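Local coordinates for UDP-N-acetylglucosamine 2-epimerase (Methanocaldococcus jannaschii, PDB 4NES), which probably catalyses the reversible epimerization at C-2 of UDP-N-acetylglucosamine to UDP-N-acetylmannosamine, the activated donor of ManNAc residues, at residues 115-127 / 148-160. Residues are numbered along the deposited sequence; the frame is centred on the assembly and turned at random.
Sequences HVEAGLRSFDRNM and EIAKNNLLREGIE
The R121 guanidinium turns its edge to the E157 carboxylate, side-on, the planes 32° apart and the nitrogens somewhat out of the carboxylate plane. R121 NE donates to E157 OE2 at 2.8 Å and R121 NH2 to E157 OE1 at 2.9 Å, a two-nitrogen salt bridge, both bonds nearly straight and on the syn sides. A bend at chi2 (-72°) lets the R121 chain slide past N153, whose ND2 lies 3.5 Å from R121 CG, and on to E157. R125 NH2 makes a second salt bridge to E157 OE2 at 3.1 Å, the R125 guanidinium steeply turned to the carboxylate. With H138 on E157 OE1 and D137 on R121 NH1, the charges of R121, R125 and E157 form a network likely to keep E157 ionised. R121 CB lies over one face of the F123 ring, offset toward its rim; the ring edge, at CZ, looks onto N153 OD1. In this GT-B enzyme the contact joins the loop leaving strand 112-116 of the seven-stranded parallel sheet to helix 148-156, which a Schellman motif ends at G158. G119 brings the two backbones together, its CA 3.6 Å from L154 CG. N153 ND2 donates to G119 O at 2.9 Å, nearly in line with the C=O, the oxygen lying in the N153 amide plane; the other N-H goes to a water that also donates to R121 O, which fixes the amide's rotation. A150 CB closes on A118 O.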
# COMPACT_ATOMS: atom_id res chain seq x y z
N HIS A 115 12.00 3.31 6.72
CA HIS A 115 10.87 3.36 7.63
C HIS A 115 11.33 3.23 9.07
O HIS A 115 11.82 2.17 9.49
CB HIS A 115 9.87 2.24 7.30
CG HIS A 115 8.58 2.36 8.05
ND1 HIS A 115 7.75 1.28 8.26
CD2 HIS A 115 7.96 3.42 8.62
CE1 HIS A 115 6.69 1.67 8.93
NE2 HIS A 115 6.79 2.97 9.17
N VAL A 116 11.17 4.31 9.81
CA VAL A 116 11.52 4.35 11.22
C VAL A 116 10.31 3.86 12.02
O VAL A 116 9.19 4.31 11.79
CB VAL A 116 11.89 5.79 11.63
CG1 VAL A 116 12.24 5.87 13.12
CG2 VAL A 116 13.05 6.30 10.78
N GLU A 117 10.55 2.90 12.92
CA GLU A 117 9.51 2.23 13.70
C GLU A 117 8.74 1.25 12.82
O GLU A 117 7.51 1.30 12.70
CB GLU A 117 8.60 3.22 14.45
CG GLU A 117 7.85 2.60 15.61
CD GLU A 117 6.86 3.57 16.22
OE1 GLU A 117 5.78 3.82 15.62
OE2 GLU A 117 7.17 4.09 17.31
N ALA A 118 9.49 0.34 12.21
CA ALA A 118 8.97 -0.66 11.30
C ALA A 118 8.61 -1.94 12.05
O ALA A 118 9.24 -2.29 13.03
CB ALA A 118 10.03 -0.95 10.25
N GLY A 119 7.60 -2.65 11.57
CA GLY A 119 7.32 -3.99 12.04
C GLY A 119 6.37 -4.11 13.21
O GLY A 119 6.07 -5.21 13.65
N LEU A 120 5.91 -2.98 13.75
CA LEU A 120 4.93 -3.04 14.83
C LEU A 120 3.62 -3.61 14.28
O LEU A 120 3.20 -3.25 13.17
CB LEU A 120 4.69 -1.66 15.45
CG LEU A 120 5.77 -1.08 16.36
CD1 LEU A 120 7.08 -0.89 15.65
CD2 LEU A 120 5.29 0.24 16.93
N ARG A 121 2.99 -4.50 15.03
CA ARG A 121 1.71 -5.09 14.60
C ARG A 121 0.73 -5.21 15.76
O ARG A 121 1.07 -5.77 16.81
CB ARG A 121 1.93 -6.47 13.97
CG ARG A 121 2.83 -6.51 12.73
CD ARG A 121 2.12 -5.90 11.52
NE ARG A 121 2.94 -5.99 10.31
CZ ARG A 121 3.77 -5.05 9.90
NH1 ARG A 121 3.92 -3.92 10.58
NH2 ARG A 121 4.47 -5.24 8.78
N SER A 122 -0.48 -4.72 15.55
CA SER A 122 -1.59 -4.98 16.46
C SER A 122 -2.41 -6.17 15.96
O SER A 122 -3.17 -6.77 16.72
CB SER A 122 -2.51 -3.76 16.53
OG SER A 122 -3.19 -3.61 15.29
N PHE A 123 -2.26 -6.49 14.67
CA PHE A 123 -3.05 -7.53 13.99
C PHE A 123 -4.54 -7.21 13.98
O PHE A 123 -5.39 -8.10 13.86
CB PHE A 123 -2.74 -8.92 14.55
CG PHE A 123 -1.29 -9.26 14.48
CD1 PHE A 123 -0.67 -9.47 13.26
CD2 PHE A 123 -0.52 -9.33 15.63
CE1 PHE A 123 0.68 -9.77 13.18
CE2 PHE A 123 0.83 -9.63 15.57
CZ PHE A 123 1.43 -9.85 14.34
N ASP A 124 -4.83 -5.93 14.11
CA ASP A 124 -6.15 -5.38 13.90
C ASP A 124 -6.04 -4.68 12.55
O ASP A 124 -6.22 -3.47 12.47
CB ASP A 124 -6.45 -4.34 14.99
CG ASP A 124 -7.91 -3.96 15.07
OD1 ASP A 124 -8.69 -4.29 14.15
OD2 ASP A 124 -8.28 -3.31 16.07
N ARG A 125 -5.73 -5.45 11.50
CA ARG A 125 -5.47 -4.87 10.17
C ARG A 125 -6.70 -4.18 9.58
O ARG A 125 -6.73 -3.82 8.40
CB ARG A 125 -4.84 -5.90 9.21
CG ARG A 125 -3.91 -5.27 8.16
CD ARG A 125 -3.19 -6.30 7.26
NE ARG A 125 -2.00 -6.87 7.90
CZ ARG A 125 -1.14 -7.69 7.30
NH1 ARG A 125 -1.32 -8.04 6.02
NH2 ARG A 125 -0.09 -8.15 7.97
N ASN A 126 -7.72 -3.99 10.42
CA ASN A 126 -8.84 -3.12 10.10
C ASN A 126 -8.61 -1.65 10.54
O ASN A 126 -9.29 -0.76 10.05
CB ASN A 126 -10.14 -3.70 10.70
CG ASN A 126 -10.47 -5.10 10.16
OD1 ASN A 126 -10.35 -5.36 8.96
ND2 ASN A 126 -10.89 -5.99 11.05
N MSE A 127 -7.65 -1.43 11.47
CA MSE A 127 -7.20 -0.09 11.95
C MSE A 127 -6.47 0.67 10.82
O MSE A 127 -5.67 0.07 10.14
CB MSE A 127 -6.17 -0.23 13.10
CG MSE A 127 -6.66 -0.60 14.54
SE MSE A 127 -5.28 -0.42 16.00
CE MSE A 127 -4.93 1.50 15.75
N GLU A 148 13.09 -7.03 18.74
CA GLU A 148 13.14 -8.32 18.07
C GLU A 148 11.75 -8.84 17.69
O GLU A 148 11.61 -9.51 16.68
CB GLU A 148 13.90 -9.34 18.92
CG GLU A 148 15.36 -8.96 19.16
CD GLU A 148 16.23 -9.06 17.92
OE1 GLU A 148 15.80 -9.65 16.91
OE2 GLU A 148 17.37 -8.57 17.97
N ILE A 149 10.74 -8.52 18.50
CA ILE A 149 9.35 -8.86 18.16
C ILE A 149 8.96 -8.25 16.81
O ILE A 149 8.39 -8.92 15.95
CB ILE A 149 8.36 -8.38 19.24
CG1 ILE A 149 8.53 -9.21 20.51
CG2 ILE A 149 6.93 -8.44 18.72
CD1 ILE A 149 8.43 -10.70 20.28
N ALA A 150 9.28 -6.98 16.63
CA ALA A 150 9.00 -6.28 15.38
C ALA A 150 9.77 -6.91 14.22
O ALA A 150 9.21 -7.10 13.14
CB ALA A 150 9.33 -4.80 15.52
N LYS A 151 11.04 -7.24 14.43
CA LYS A 151 11.81 -7.92 13.39
C LYS A 151 11.16 -9.24 13.01
O LYS A 151 11.02 -9.56 11.83
CB LYS A 151 13.26 -8.16 13.84
CG LYS A 151 14.00 -9.11 12.90
CD LYS A 151 15.48 -9.10 13.16
CE LYS A 151 16.20 -10.07 12.22
NZ LYS A 151 17.68 -10.04 12.42
N ASN A 152 10.74 -10.00 14.01
CA ASN A 152 10.09 -11.28 13.73
C ASN A 152 8.77 -11.12 12.99
O ASN A 152 8.44 -11.93 12.12
CB ASN A 152 9.94 -12.09 15.02
CG ASN A 152 11.26 -12.65 15.50
OD1 ASN A 152 12.18 -12.86 14.71
ND2 ASN A 152 11.37 -12.89 16.80
N ASN A 153 8.02 -10.07 13.31
CA ASN A 153 6.81 -9.74 12.55
C ASN A 153 7.12 -9.54 11.07
O ASN A 153 6.40 -10.04 10.19
CB ASN A 153 6.16 -8.47 13.09
CG ASN A 153 5.47 -8.69 14.41
OD1 ASN A 153 5.19 -9.83 14.81
ND2 ASN A 153 5.17 -7.60 15.10
N LEU A 154 8.19 -8.81 10.79
CA LEU A 154 8.60 -8.55 9.42
C LEU A 154 9.05 -9.83 8.71
O LEU A 154 8.67 -10.07 7.56
CB LEU A 154 9.71 -7.51 9.39
CG LEU A 154 9.26 -6.15 9.91
CD1 LEU A 154 10.43 -5.26 10.26
CD2 LEU A 154 8.38 -5.46 8.87
N LEU A 155 9.83 -10.66 9.39
CA LEU A 155 10.30 -11.92 8.80
C LEU A 155 9.12 -12.84 8.46
O LEU A 155 9.13 -13.50 7.41
CB LEU A 155 11.28 -12.64 9.73
CG LEU A 155 12.63 -11.95 9.93
CD1 LEU A 155 13.43 -12.65 11.01
CD2 LEU A 155 13.41 -11.89 8.62
N ARG A 156 8.11 -12.85 9.31
CA ARG A 156 6.92 -13.68 9.11
C ARG A 156 6.10 -13.22 7.90
O ARG A 156 5.32 -14.00 7.34
CB ARG A 156 6.05 -13.65 10.37
CG ARG A 156 5.02 -14.75 10.45
CD ARG A 156 3.86 -14.37 11.35
NE ARG A 156 2.58 -14.67 10.72
CZ ARG A 156 1.76 -13.76 10.21
NH1 ARG A 156 2.07 -12.47 10.27
NH2 ARG A 156 0.62 -14.13 9.65
N GLU A 157 6.28 -11.97 7.49
CA GLU A 157 5.64 -11.45 6.28
C GLU A 157 6.57 -11.51 5.07
O GLU A 157 6.31 -10.87 4.05
CB GLU A 157 5.10 -10.04 6.51
CG GLU A 157 4.01 -9.99 7.57
CD GLU A 157 3.56 -8.59 7.92
OE1 GLU A 157 3.91 -7.63 7.20
OE2 GLU A 157 2.83 -8.45 8.93
N GLY A 158 7.66 -12.27 5.21
CA GLY A 158 8.52 -12.58 4.09
C GLY A 158 9.51 -11.51 3.69
O GLY A 158 10.14 -11.61 2.64
N ILE A 159 9.66 -10.48 4.51
CA ILE A 159 10.59 -9.41 4.21
C ILE A 159 12.02 -9.91 4.43
O ILE A 159 12.29 -10.63 5.38
CB ILE A 159 10.28 -8.16 5.05
CG1 ILE A 159 9.00 -7.51 4.52
CG2 ILE A 159 11.43 -7.14 5.03
CD1 ILE A 159 8.32 -6.60 5.51
N GLU A 160 12.91 -9.54 3.52
CA GLU A 160 14.29 -10.01 3.55
C GLU A 160 15.04 -9.50 4.77
O GLU A 160 14.99 -8.30 5.11
CB GLU A 160 15.01 -9.62 2.26
CG GLU A 160 14.41 -8.43 1.53
CD GLU A 160 13.13 -8.74 0.74
OE1 GLU A 160 13.18 -9.53 -0.23
OE2 GLU A 160 12.06 -8.19 1.09
O HOH W 1 3.35 -7.38 17.50